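Local structure of leukotriene A-4 hydrolase (2XPZ) at residues 159-164 with 203-208; 299-304 with 326-331; 315-320 with 383-388; 320-325 with 424-429. The protein cleaves di- and tripeptides as a zinc-dependent aminopeptidase and shows low epoxide hydrolase activity, hydrolysing leukotriene A4 in vitro. One frame throughout, in Å; residues are numbered along the deposited sequence.

Contact 1. Residues 159-164 with 203-208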
loop_
_atom_site.group_PDB
_atom_site.type_symbol
_atom_site.label_atom_id
_atom_site.label_comp_id
_atom_site.label_asym_id
_atom_site.label_seq_id
_atom_site.Cartn_x
_atom_site.Cartn_y
_atom_site.Cartn_z
ATOM N N ASP A 159 -0.046 -13.734 14.875
ATOM C CA ASP A 159 0.231 -12.644 13.957
ATOM C C ASP A 159 0.887 -13.160 12.686
ATOM O O ASP A 159 2.073 -12.944 12.451
ATOM C CB ASP A 159 1.115 -11.604 14.640
ATOM C CG ASP A 159 1.223 -10.339 13.850
ATOM O OD1 ASP A 159 0.561 -10.247 12.798
ATOM O OD2 ASP A 159 1.968 -9.440 14.282
ATOM N N THR A 160 0.103 -13.852 11.872
ATOM C CA THR A 160 0.595 -14.444 10.647
ATOM C C THR A 160 -0.523 -14.456 9.624
ATOM O O THR A 160 -1.664 -14.736 9.965
ATOM C CB THR A 160 1.014 -15.881 10.858
ATOM O OG1 THR A 160 1.219 -16.488 9.581
ATOM C CG2 THR A 160 -0.070 -16.661 11.591
ATOM N N PRO A 161 -0.200 -14.170 8.353
ATOM C CA PRO A 161 -1.206 -14.132 7.284
ATOM C C PRO A 161 -1.866 -15.498 7.019
ATOM O O PRO A 161 -2.838 -15.565 6.272
ATOM C CB PRO A 161 -0.406 -13.675 6.057
ATOM C CG PRO A 161 0.876 -13.143 6.596
ATOM C CD PRO A 161 1.150 -13.864 7.858
ATOM N N SER A 162 -1.353 -16.568 7.616
ATOM C CA SER A 162 -1.929 -17.898 7.396
ATOM C C SER A 162 -3.074 -18.187 8.353
ATOM O O SER A 162 -3.819 -19.148 8.169
ATOM C CB SER A 162 -0.857 -18.986 7.501
ATOM O OG SER A 162 0.140 -18.614 8.426
ATOM N N VAL A 163 -3.199 -17.352 9.379
ATOM C CA VAL A 163 -4.322 -17.427 10.304
ATOM C C VAL A 163 -5.329 -16.335 9.972
ATOM O O VAL A 163 -5.053 -15.146 10.138
ATOM C CB VAL A 163 -3.883 -17.235 11.759
ATOM C CG1 VAL A 163 -5.093 -17.138 12.654
ATOM C CG2 VAL A 163 -2.988 -18.370 12.210
ATOM N N LYS A 164 -6.497 -16.739 9.495
ATOM C CA LYS A 164 -7.554 -15.787 9.211
ATOM C C LYS A 164 -8.770 -16.117 10.071
ATOM O O LYS A 164 -9.125 -17.280 10.206
ATOM C CB LYS A 164 -7.891 -15.811 7.722
ATOM C CG LYS A 164 -6.759 -15.292 6.840
ATOM C CD LYS A 164 -7.258 -14.835 5.481
ATOM C CE LYS A 164 -7.294 -15.970 4.491
ATOM N NZ LYS A 164 -7.571 -15.460 3.130
ATOM N N PRO A 203 -6.907 -11.869 8.122
ATOM C CA PRO A 203 -5.685 -11.925 8.924
ATOM C C PRO A 203 -5.607 -10.679 9.772
ATOM O O PRO A 203 -6.263 -9.689 9.450
ATOM C CB PRO A 203 -4.581 -11.902 7.880
ATOM C CG PRO A 203 -5.204 -11.288 6.675
ATOM C CD PRO A 203 -6.646 -11.609 6.699
ATOM N N ALA A 204 -4.820 -10.720 10.839
ATOM C CA ALA A 204 -4.764 -9.609 11.777
ATOM C C ALA A 204 -4.065 -8.366 11.222
ATOM O O ALA A 204 -4.332 -7.264 11.673
ATOM C CB ALA A 204 -4.126 -10.049 13.079
ATOM N N TYR A 205 -3.167 -8.531 10.260
ATOM C CA TYR A 205 -2.501 -7.372 9.663
ATOM C C TYR A 205 -3.496 -6.531 8.866
ATOM O O TYR A 205 -3.218 -5.374 8.546
ATOM C CB TYR A 205 -1.287 -7.767 8.788
ATOM C CG TYR A 205 -1.629 -8.212 7.378
ATOM C CD1 TYR A 205 -1.811 -7.291 6.350
ATOM C CD2 TYR A 205 -1.770 -9.555 7.074
ATOM C CE1 TYR A 205 -2.128 -7.711 5.072
ATOM C CE2 TYR A 205 -2.079 -9.971 5.802
ATOM C CZ TYR A 205 -2.251 -9.055 4.820
ATOM O OH TYR A 205 -2.574 -9.511 3.587
ATOM N N LEU A 206 -4.657 -7.107 8.546
ATOM C CA LEU A 206 -5.684 -6.361 7.825
ATOM C C LEU A 206 -6.613 -5.629 8.775
ATOM O O LEU A 206 -7.398 -4.797 8.349
ATOM C CB LEU A 206 -6.493 -7.270 6.901
ATOM C CG LEU A 206 -5.827 -7.689 5.594
ATOM C CD1 LEU A 206 -6.812 -8.478 4.772
ATOM C CD2 LEU A 206 -5.345 -6.461 4.837
ATOM N N ILE A 207 -6.537 -5.961 10.058
ATOM C CA ILE A 207 -7.286 -5.248 11.085
ATOM C C ILE A 207 -6.907 -3.777 11.026
ATOM O O ILE A 207 -5.740 -3.414 11.052
ATOM C CB ILE A 207 -7.034 -5.838 12.503
ATOM C CG1 ILE A 207 -7.797 -7.138 12.672
ATOM C CG2 ILE A 207 -7.505 -4.888 13.591
ATOM C CD1 ILE A 207 -9.270 -6.916 12.788
ATOM N N GLY A 208 -7.901 -2.919 10.913
ATOM C CA GLY A 208 -7.613 -1.510 10.793
ATOM C C GLY A 208 -8.581 -0.735 11.635
ATOM O O GLY A 208 -9.775 -0.982 11.598
HETATM O O HOH W 1 -3.904 -13.653 12.028
#

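Contact 2. Residues 299-304 with 326-331. With ZN (zinc ion), chain C.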
loop_
_atom_site.group_PDB
_atom_site.type_symbol
_atom_site.label_atom_id
_atom_site.label_comp_id
_atom_site.label_asym_id
_atom_site.label_seq_id
_atom_site.Cartn_x
_atom_site.Cartn_y
_atom_site.Cartn_z
ATOM N N ILE A 299 -7.252 4.008 -6.486
ATOM C CA ILE A 299 -8.313 3.294 -5.757
ATOM C C ILE A 299 -8.489 1.848 -6.244
ATOM O O ILE A 299 -8.913 0.972 -5.485
ATOM C CB ILE A 299 -9.679 4.055 -5.829
ATOM C CG1 ILE A 299 -9.669 5.258 -4.891
ATOM C CG2 ILE A 299 -10.851 3.150 -5.462
ATOM C CD1 ILE A 299 -9.167 4.944 -3.488
ATOM N N ALA A 300 -8.152 1.612 -7.511
ATOM C CA ALA A 300 -8.274 0.292 -8.131
ATOM C C ALA A 300 -7.378 -0.734 -7.453
ATOM O O ALA A 300 -7.672 -1.925 -7.446
ATOM C CB ALA A 300 -7.955 0.376 -9.619
ATOM N N HIS A 301 -6.284 -0.257 -6.880
ATOM C CA HIS A 301 -5.317 -1.126 -6.230
ATOM C C HIS A 301 -5.817 -1.692 -4.902
ATOM O O HIS A 301 -5.793 -2.891 -4.681
ATOM C CB HIS A 301 -4.028 -0.361 -5.992
ATOM C CG HIS A 301 -2.950 -1.196 -5.389
ATOM N ND1 HIS A 301 -2.091 -1.956 -6.145
ATOM C CD2 HIS A 301 -2.613 -1.410 -4.096
ATOM C CE1 HIS A 301 -1.253 -2.594 -5.345
ATOM N NE2 HIS A 301 -1.553 -2.285 -4.101
ATOM N N GLU A 302 -6.249 -0.800 -4.017
ATOM C CA GLU A 302 -6.835 -1.162 -2.746
ATOM C C GLU A 302 -8.081 -1.983 -2.969
ATOM O O GLU A 302 -8.322 -2.954 -2.274
ATOM C CB GLU A 302 -7.177 0.096 -1.960
ATOM C CG GLU A 302 -6.107 0.482 -0.950
ATOM C CD GLU A 302 -4.904 1.126 -1.591
ATOM O OE1 GLU A 302 -5.098 1.825 -2.608
ATOM O OE2 GLU A 302 -3.772 0.952 -1.084
ATOM N N LEU A 303 -8.881 -1.580 -3.937
ATOM C CA LEU A 303 -10.083 -2.312 -4.267
ATOM C C LEU A 303 -9.708 -3.719 -4.703
ATOM O O LEU A 303 -10.330 -4.712 -4.312
ATOM C CB LEU A 303 -10.811 -1.608 -5.396
ATOM C CG LEU A 303 -12.006 -2.382 -5.912
ATOM C CD1 LEU A 303 -13.116 -2.303 -4.896
ATOM C CD2 LEU A 303 -12.430 -1.816 -7.243
ATOM N N ALA A 304 -8.676 -3.801 -5.528
ATOM C CA ALA A 304 -8.242 -5.080 -6.066
ATOM C C ALA A 304 -7.888 -6.040 -4.939
ATOM O O ALA A 304 -8.077 -7.244 -5.058
ATOM C CB ALA A 304 -7.060 -4.878 -6.995
ATOM N N TRP A 326 -0.222 -10.018 -7.630
ATOM C CA TRP A 326 -1.553 -10.310 -8.157
ATOM C C TRP A 326 -2.408 -9.060 -8.133
ATOM O O TRP A 326 -3.330 -8.907 -8.924
ATOM C CB TRP A 326 -2.237 -11.386 -7.318
ATOM C CG TRP A 326 -2.353 -12.752 -7.939
ATOM C CD1 TRP A 326 -1.840 -13.920 -7.445
ATOM C CD2 TRP A 326 -3.057 -13.106 -9.131
ATOM N NE1 TRP A 326 -2.173 -14.972 -8.261
ATOM C CE2 TRP A 326 -2.924 -14.496 -9.310
ATOM C CE3 TRP A 326 -3.785 -12.380 -10.080
ATOM C CZ2 TRP A 326 -3.479 -15.174 -10.387
ATOM C CZ3 TRP A 326 -4.337 -13.053 -11.151
ATOM C CH2 TRP A 326 -4.183 -14.432 -11.298
ATOM N N THR A 327 -2.102 -8.162 -7.212
ATOM C CA THR A 327 -2.925 -6.986 -7.018
ATOM C C THR A 327 -2.576 -5.913 -8.023
ATOM O O THR A 327 -3.452 -5.238 -8.555
ATOM C CB THR A 327 -2.762 -6.413 -5.614
ATOM O OG1 THR A 327 -3.397 -7.277 -4.671
ATOM C CG2 THR A 327 -3.413 -5.072 -5.541
ATOM N N VAL A 328 -1.292 -5.744 -8.280
ATOM C CA VAL A 328 -0.878 -4.840 -9.339
ATOM C C VAL A 328 -1.428 -5.329 -10.681
ATOM O O VAL A 328 -1.920 -4.529 -11.472
ATOM C CB VAL A 328 0.642 -4.699 -9.391
ATOM C CG1 VAL A 328 1.047 -4.097 -10.694
ATOM C CG2 VAL A 328 1.129 -3.845 -8.231
ATOM N N TYR A 329 -1.368 -6.643 -10.921
ATOM C CA TYR A 329 -1.917 -7.226 -12.150
ATOM C C TYR A 329 -3.394 -6.908 -12.305
ATOM O O TYR A 329 -3.814 -6.283 -13.282
ATOM C CB TYR A 329 -1.735 -8.750 -12.209
ATOM C CG TYR A 329 -2.417 -9.370 -13.421
ATOM C CD1 TYR A 329 -1.806 -9.358 -14.668
ATOM C CD2 TYR A 329 -3.679 -9.935 -13.325
ATOM C CE1 TYR A 329 -2.423 -9.904 -15.770
ATOM C CE2 TYR A 329 -4.305 -10.480 -14.430
ATOM C CZ TYR A 329 -3.668 -10.458 -15.649
ATOM O OH TYR A 329 -4.269 -10.989 -16.761
ATOM N N LEU A 330 -4.180 -7.369 -11.340
ATOM C CA LEU A 330 -5.607 -7.126 -11.344
ATOM C C LEU A 330 -5.910 -5.619 -11.391
ATOM O O LEU A 330 -6.863 -5.197 -12.041
ATOM C CB LEU A 330 -6.235 -7.789 -10.125
ATOM C CG LEU A 330 -6.017 -9.292 -9.990
ATOM C CD1 LEU A 330 -6.494 -9.755 -8.640
ATOM C CD2 LEU A 330 -6.742 -10.032 -11.080
ATOM N N GLU A 331 -5.081 -4.822 -10.714
ATOM C CA GLU A 331 -5.215 -3.362 -10.699
ATOM C C GLU A 331 -5.065 -2.788 -12.091
ATOM O O GLU A 331 -5.875 -1.984 -12.534
ATOM C CB GLU A 331 -4.165 -2.732 -9.786
ATOM C CG GLU A 331 -3.924 -1.250 -10.019
ATOM C CD GLU A 331 -2.705 -0.737 -9.267
ATOM O OE1 GLU A 331 -1.984 -1.564 -8.677
ATOM O OE2 GLU A 331 -2.459 0.487 -9.265
HETATM ZN ZN ZN C . -1.166 -3.086 -2.146
#

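Contact 3. Residues 315-320 with 383-388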
loop_
_atom_site.group_PDB
_atom_site.type_symbol
_atom_site.label_atom_id
_atom_site.label_comp_id
_atom_site.label_asym_id
_atom_site.label_seq_id
_atom_site.Cartn_x
_atom_site.Cartn_y
_atom_site.Cartn_z
ATOM N N CYS A 315 0.525 -16.705 2.680
ATOM C CA CYS A 315 0.624 -17.357 3.982
ATOM C C CYS A 315 1.799 -16.831 4.798
ATOM O O CYS A 315 1.854 -17.002 6.010
ATOM C CB CYS A 315 0.764 -18.874 3.811
ATOM S SG CYS A 315 2.222 -19.376 2.833
ATOM N N SER A 316 2.760 -16.220 4.122
ATOM C CA SER A 316 3.912 -15.672 4.818
ATOM C C SER A 316 4.499 -14.515 4.059
ATOM O O SER A 316 4.138 -14.255 2.921
ATOM C CB SER A 316 4.985 -16.739 5.073
ATOM O OG SER A 316 5.348 -17.426 3.886
ATOM N N TRP A 317 5.404 -13.808 4.710
ATOM C CA TRP A 317 6.042 -12.694 4.066
ATOM C C TRP A 317 7.206 -13.176 3.226
ATOM O O TRP A 317 7.963 -12.379 2.685
ATOM C CB TRP A 317 6.442 -11.664 5.103
ATOM C CG TRP A 317 5.281 -11.333 5.987
ATOM C CD1 TRP A 317 5.182 -11.566 7.323
ATOM C CD2 TRP A 317 4.030 -10.743 5.587
ATOM N NE1 TRP A 317 3.960 -11.146 7.786
ATOM C CE2 TRP A 317 3.238 -10.641 6.743
ATOM C CE3 TRP A 317 3.513 -10.296 4.370
ATOM C CZ2 TRP A 317 1.952 -10.094 6.713
ATOM C CZ3 TRP A 317 2.242 -9.766 4.347
ATOM C CH2 TRP A 317 1.476 -9.669 5.512
ATOM N N ASN A 318 7.329 -14.494 3.098
ATOM C CA ASN A 318 8.214 -15.074 2.096
ATOM C C ASN A 318 7.500 -15.159 0.763
ATOM O O ASN A 318 8.130 -15.331 -0.281
ATOM C CB ASN A 318 8.642 -16.491 2.477
ATOM C CG ASN A 318 9.777 -16.523 3.475
ATOM O OD1 ASN A 318 10.326 -15.489 3.859
ATOM N ND2 ASN A 318 10.135 -17.726 3.905
ATOM N N HIS A 319 6.177 -15.069 0.796
ATOM C CA HIS A 319 5.395 -15.279 -0.416
ATOM C C HIS A 319 4.490 -14.101 -0.672
ATOM O O HIS A 319 3.398 -14.231 -1.215
ATOM C CB HIS A 319 4.620 -16.593 -0.334
ATOM C CG HIS A 319 5.505 -17.797 -0.280
ATOM N ND1 HIS A 319 5.706 -18.625 -1.369
ATOM C CD2 HIS A 319 6.274 -18.294 0.710
ATOM C CE1 HIS A 319 6.539 -19.585 -1.036
ATOM N NE2 HIS A 319 6.904 -19.413 0.220
ATOM N N PHE A 320 5.001 -12.939 -0.295
ATOM C CA PHE A 320 4.271 -11.697 -0.346
ATOM C C PHE A 320 3.885 -11.290 -1.765
ATOM O O PHE A 320 2.935 -10.531 -1.952
ATOM C CB PHE A 320 5.110 -10.611 0.314
ATOM C CG PHE A 320 4.417 -9.302 0.431
ATOM C CD1 PHE A 320 3.148 -9.229 0.966
ATOM C CD2 PHE A 320 5.041 -8.140 0.028
ATOM C CE1 PHE A 320 2.513 -8.026 1.081
ATOM C CE2 PHE A 320 4.406 -6.935 0.146
ATOM C CZ PHE A 320 3.144 -6.876 0.673
ATOM N N ASP A 383 11.955 -5.977 5.297
ATOM C CA ASP A 383 12.949 -6.033 4.226
ATOM C C ASP A 383 12.379 -6.689 2.984
ATOM O O ASP A 383 12.871 -6.483 1.879
ATOM C CB ASP A 383 14.172 -6.811 4.678
ATOM C CG ASP A 383 14.997 -6.050 5.673
ATOM O OD1 ASP A 383 15.246 -4.849 5.432
ATOM O OD2 ASP A 383 15.397 -6.655 6.688
ATOM N N ALA A 384 11.347 -7.496 3.185
ATOM C CA ALA A 384 10.633 -8.149 2.095
ATOM C C ALA A 384 9.711 -7.193 1.332
ATOM O O ALA A 384 9.171 -7.546 0.288
ATOM C CB ALA A 384 9.826 -9.323 2.633
ATOM N N PHE A 385 9.510 -5.992 1.862
ATOM C CA PHE A 385 8.639 -5.024 1.205
ATOM C C PHE A 385 9.465 -4.015 0.396
ATOM O O PHE A 385 10.059 -3.083 0.946
ATOM C CB PHE A 385 7.746 -4.299 2.223
ATOM C CG PHE A 385 6.653 -5.168 2.842
ATOM C CD1 PHE A 385 5.378 -4.661 3.033
ATOM C CD2 PHE A 385 6.902 -6.467 3.239
ATOM C CE1 PHE A 385 4.388 -5.426 3.597
ATOM C CE2 PHE A 385 5.902 -7.232 3.806
ATOM C CZ PHE A 385 4.647 -6.706 3.982
ATOM N N SER A 386 9.517 -4.238 -0.914
ATOM C CA SER A 386 10.110 -3.302 -1.853
ATOM C C SER A 386 9.275 -3.397 -3.117
ATOM O O SER A 386 8.205 -3.999 -3.109
ATOM C CB SER A 386 11.561 -3.658 -2.151
ATOM O OG SER A 386 11.645 -4.529 -3.260
ATOM N N THR A 387 9.753 -2.818 -4.205
ATOM C CA THR A 387 8.949 -2.788 -5.413
ATOM C C THR A 387 8.919 -4.144 -6.094
ATOM O O THR A 387 8.085 -4.401 -6.955
ATOM C CB THR A 387 9.454 -1.731 -6.379
ATOM O OG1 THR A 387 9.628 -0.499 -5.669
ATOM C CG2 THR A 387 8.449 -1.522 -7.492
ATOM N N VAL A 388 9.820 -5.022 -5.693
ATOM C CA VAL A 388 9.910 -6.328 -6.311
ATOM C C VAL A 388 8.581 -7.090 -6.332
ATOM O O VAL A 388 8.097 -7.437 -7.408
ATOM C CB VAL A 388 11.009 -7.174 -5.663
ATOM C CG1 VAL A 388 11.343 -8.351 -6.546
ATOM C CG2 VAL A 388 12.235 -6.327 -5.443
#

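Contact 4. Residues 320-325 with 424-429. With ZN (zinc ion), chain C.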
loop_
_atom_site.group_PDB
_atom_site.type_symbol
_atom_site.label_atom_id
_atom_site.label_comp_id
_atom_site.label_asym_id
_atom_site.label_seq_id
_atom_site.Cartn_x
_atom_site.Cartn_y
_atom_site.Cartn_z
ATOM N N PHE A 320 5.001 -12.939 -0.295
ATOM C CA PHE A 320 4.271 -11.697 -0.346
ATOM C C PHE A 320 3.885 -11.290 -1.765
ATOM O O PHE A 320 2.935 -10.531 -1.952
ATOM C CB PHE A 320 5.110 -10.611 0.314
ATOM C CG PHE A 320 4.417 -9.302 0.431
ATOM C CD1 PHE A 320 3.148 -9.229 0.966
ATOM C CD2 PHE A 320 5.041 -8.140 0.028
ATOM C CE1 PHE A 320 2.513 -8.026 1.081
ATOM C CE2 PHE A 320 4.406 -6.935 0.146
ATOM C CZ PHE A 320 3.144 -6.876 0.673
ATOM N N TRP A 321 4.610 -11.805 -2.760
ATOM C CA TRP A 321 4.373 -11.445 -4.158
ATOM C C TRP A 321 2.978 -11.854 -4.629
ATOM O O TRP A 321 2.407 -11.217 -5.518
ATOM C CB TRP A 321 5.457 -12.040 -5.076
ATOM C CG TRP A 321 5.228 -13.480 -5.460
ATOM C CD1 TRP A 321 5.679 -14.598 -4.804
ATOM C CD2 TRP A 321 4.492 -13.953 -6.598
ATOM N NE1 TRP A 321 5.259 -15.733 -5.464
ATOM C CE2 TRP A 321 4.531 -15.361 -6.562
ATOM C CE3 TRP A 321 3.802 -13.320 -7.637
ATOM C CZ2 TRP A 321 3.901 -16.139 -7.532
ATOM C CZ3 TRP A 321 3.183 -14.096 -8.595
ATOM C CH2 TRP A 321 3.233 -15.482 -8.537
ATOM N N LEU A 322 2.442 -12.912 -4.023
ATOM C CA LEU A 322 1.087 -13.402 -4.293
ATOM C C LEU A 322 0.011 -12.433 -3.791
ATOM O O LEU A 322 -1.141 -12.449 -4.237
ATOM C CB LEU A 322 0.891 -14.754 -3.610
ATOM C CG LEU A 322 1.641 -15.938 -4.208
ATOM C CD1 LEU A 322 1.749 -17.057 -3.201
ATOM C CD2 LEU A 322 0.950 -16.404 -5.484
ATOM N N ASN A 323 0.403 -11.617 -2.827
ATOM C CA ASN A 323 -0.441 -10.577 -2.305
ATOM C C ASN A 323 -0.384 -9.444 -3.302
ATOM O O ASN A 323 -1.343 -9.184 -4.016
ATOM C CB ASN A 323 0.100 -10.118 -0.944
ATOM C CG ASN A 323 -0.950 -9.423 -0.085
ATOM O OD1 ASN A 323 -1.876 -8.803 -0.593
ATOM N ND2 ASN A 323 -0.788 -9.508 1.223
ATOM N N GLU A 324 0.784 -8.816 -3.376
ATOM C CA GLU A 324 0.980 -7.554 -4.092
ATOM C C GLU A 324 1.134 -7.614 -5.610
ATOM O O GLU A 324 0.687 -6.712 -6.309
ATOM C CB GLU A 324 2.161 -6.808 -3.488
ATOM C CG GLU A 324 1.794 -6.128 -2.208
ATOM C CD GLU A 324 0.677 -5.132 -2.419
ATOM O OE1 GLU A 324 0.275 -4.925 -3.585
ATOM O OE2 GLU A 324 0.209 -4.550 -1.421
ATOM N N GLY A 325 1.775 -8.663 -6.109
ATOM C CA GLY A 325 1.898 -8.859 -7.536
ATOM C C GLY A 325 0.562 -9.110 -8.193
ATOM O O GLY A 325 0.246 -8.504 -9.206
ATOM N N LYS A 424 -8.667 -18.415 2.285
ATOM C CA LYS A 424 -7.516 -19.216 2.713
ATOM C C LYS A 424 -6.194 -18.506 2.419
ATOM O O LYS A 424 -6.176 -17.439 1.812
ATOM C CB LYS A 424 -7.513 -20.579 2.006
ATOM C CG LYS A 424 -8.390 -21.650 2.624
ATOM C CD LYS A 424 -9.194 -22.351 1.553
ATOM C CE LYS A 424 -9.692 -23.692 2.029
ATOM N NZ LYS A 424 -11.050 -23.985 1.515
ATOM N N SER A 425 -5.089 -19.112 2.845
ATOM C CA SER A 425 -3.754 -18.621 2.505
ATOM C C SER A 425 -2.997 -19.638 1.660
ATOM O O SER A 425 -3.321 -20.818 1.666
ATOM C CB SER A 425 -2.949 -18.313 3.764
ATOM O OG SER A 425 -3.650 -17.421 4.611
ATOM N N LEU A 426 -1.983 -19.186 0.933
ATOM C CA LEU A 426 -1.186 -20.105 0.121
ATOM C C LEU A 426 0.225 -19.600 -0.083
ATOM O O LEU A 426 0.536 -18.444 0.200
ATOM C CB LEU A 426 -1.849 -20.362 -1.234
ATOM C CG LEU A 426 -2.107 -19.126 -2.086
ATOM C CD1 LEU A 426 -0.879 -18.819 -2.871
ATOM C CD2 LEU A 426 -3.256 -19.368 -3.020
ATOM N N ASP A 427 1.087 -20.487 -0.559
ATOM C CA ASP A 427 2.454 -20.114 -0.895
ATOM C C ASP A 427 2.670 -20.141 -2.405
ATOM O O ASP A 427 1.775 -20.515 -3.167
ATOM C CB ASP A 427 3.478 -21.011 -0.172
ATOM C CG ASP A 427 3.179 -22.497 -0.319
ATOM O OD1 ASP A 427 2.669 -22.916 -1.383
ATOM O OD2 ASP A 427 3.464 -23.250 0.637
ATOM N N THR A 428 3.860 -19.722 -2.824
ATOM C CA THR A 428 4.262 -19.774 -4.224
ATOM C C THR A 428 3.960 -21.133 -4.850
ATOM O O THR A 428 3.271 -21.226 -5.864
ATOM C CB THR A 428 5.767 -19.486 -4.368
ATOM O OG1 THR A 428 6.046 -18.158 -3.904
ATOM C CG2 THR A 428 6.202 -19.629 -5.819
ATOM N N PHE A 429 4.478 -22.187 -4.233
ATOM C CA PHE A 429 4.329 -23.536 -4.769
ATOM C C PHE A 429 2.861 -23.947 -4.935
ATOM O O PHE A 429 2.516 -24.638 -5.889
ATOM C CB PHE A 429 5.094 -24.559 -3.912
ATOM C CG PHE A 429 6.538 -24.200 -3.676
ATOM C CD1 PHE A 429 7.539 -24.766 -4.439
ATOM C CD2 PHE A 429 6.886 -23.291 -2.690
ATOM C CE1 PHE A 429 8.859 -24.430 -4.220
ATOM C CE2 PHE A 429 8.200 -22.954 -2.470
ATOM C CZ PHE A 429 9.188 -23.523 -3.228
HETATM ZN ZN ZN C . -1.166 -3.086 -2.146
#

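Contact 1. Residues 159-164 with 203-208
K164 and P203 meet where a type I beta turn, T160 to V163, packs on the short 3-10 segment that carries Y205 beside the substrate-binding residue E147. The two side chains lie side by side, with K164 CD 3.5 Å from P203 CD. V163 O receives a CA-H...O contact from P203 CA at 3.5 Å. A water spans the same gap, 2.7 Å from V163 O and 3.3 Å from A204 N. P161 CB sits 4.1 Å from Y205 CE2, and Y205 OH bonds N323. In an ST turn, T160 OG1 accepts from S162 N at 3.2 Å. A bend at chi3 (-88°) turns the end of the K164 chain, whose NZ bonds K424 O and T313 OG1. With an alanine here, these two oxygens would probably lose their shared donor and the P203 ring the CG and CD carbons that lie alongside it. The turn leads into strand 165-172 and the 3-10 segment into strand 209-211, with strand 313-314 against P161 and Y205.

Contact 2. Residues 299-304 with 326-331
H301 binds the zinc ion through NE2, at 2.1 Å, and hydrogen-bonds E331 through its other ring nitrogen. ND1 donates to E331 OE1 over 2.6 Å, with an N-H...O angle of 159°. The oxygen lies close to the ring plane, but the N-H reaches it from above the carboxylate plane, 55° out. This bond probably limits rotation of the imidazole and helps to aim NE2 at the metal. CG of H301 stands anti to the backbone N (chi1 -177°), which carries the ring off helix 299-304 so that ND1 faces E331 and NE2 the zinc. T327 lays its methyl over one ring face as a CH-pi contact, CG2 being 3.5 Å from the ring centroid. V328 CG2 is at the ring edge, 3.9 Å from CE1. Further out, A304 CB packs on T327 CG2 at 3.9 Å and on L330 CB. T327 OG1 turns to S308 and to N323 O. The short helix segments pass 8.4 Å apart and run nearer antiparallel than parallel. H305 and E324 complete the metal site, and E302 is the proton acceptor. This is the HExxH zinc centre of the M1 peptidases, with a second-shell carboxylate behind the first histidine.

Contact 3. Residues 315-320 with 383-388
F320 and F385 stack face to face, with ring centroids 4.0 Å apart and planes inclined by only 14°. F320 CE2 lies over the centre of the F385 ring. In the other direction F385 CZ falls toward the rim of the F320 ring, so the overlap is partial. The closest pair is F320 CZ to F385 CE1, 3.5 Å. F320 has CG anti to its backbone N (chi1 -175°), which carries the ring out of the loop and over F385. The side chains themselves cross at about a right angle, although the rings are almost parallel. W317 joins from the rim of F385. Its CE3 is 3.8 Å from F385 CZ, near the F385 plane, and the two ring planes are oblique at 56°. F320 CD1 in turn sits at the edge of the W317 indole. The three rings make an aromatic cluster between the loop leading to the zinc-binding helix 321-339 and the start of helix 387-403. W317 lies within a type I beta turn from S316 to H319, closed by H319 N to S316 O at 3.1 Å. Its carbonyl also touches 383-388, with W317 O 3.6 Å from A384 CB. S386 takes the N-cap position of helix 387-403. Beyond the cluster, Y205 meets W317 edge-to-face, F320 touches the zinc ligand E324, and F385 lies against the substrate-binding residue E147.

Contact 4. Residues 320-325 with 424-429
W321 and L322 stand in the first turn of helix 321-339, the helix that brings E324 to the zinc, and they pack on the junction between strand 425-426 and helix 428-438. W321 NE1 donates to T428 OG1 over 3.0 Å, with an N-H...O angle of 156°. The hydroxyl oxygen lies in the plane of the indole, so the bond is made at the ring edge. W321 CG sits between the backbone N and the carbonyl carbon (chi1 82°), which lets the indole swing across to T428. T428 OG1 has a second partner, H319 ND1. L322 CG lies over one face of the indole, toward its rim. L322 turns its CD1 end toward L426 and the D427-T428 peptide, where the strand gives way to the helix; the modelled spacing from L426 CD1 is too short to trust, so the exact fit is doubtful. A phenylalanine in place of W321 would have no N-H, so T428 OG1 would probably lose one of its partners and the hydroxyl would be less firmly fixed. D427 is the N-cap of helix 428-438, with OD1 bonded to Q430 N. One turn on from F320, E324 CB lies over a face of the F320 ring, and E324 OE2 binds the zinc at 2.1 Å. H301 and H305 supply the other protein ligands. The spacing from H305 to E324 gives the HExxH-x18-E zinc signature of the M1 family.

Overall arrangement
Contact 1 comes first along the chain. It closes a largely strand-built loop in the N-terminal domain and is complete before contact 2 opens. Contacts 2, 3 and 4 then cross one another. Contact 2 joins helix 299-304 to helix 321-339. Contact 3 opens within that span and reaches 383-388. Contact 4 starts at F320, which it shares with contact 3, and closes the longest loop at 424-429. Contacts 2 and 4 both use helix 321-339 and meet at the zinc. Contact 1 touches contact 3 through P161 and W317, and contact 4 through P161 O and S425 OG. The N-terminal domain is thus tied to the catalytic domain.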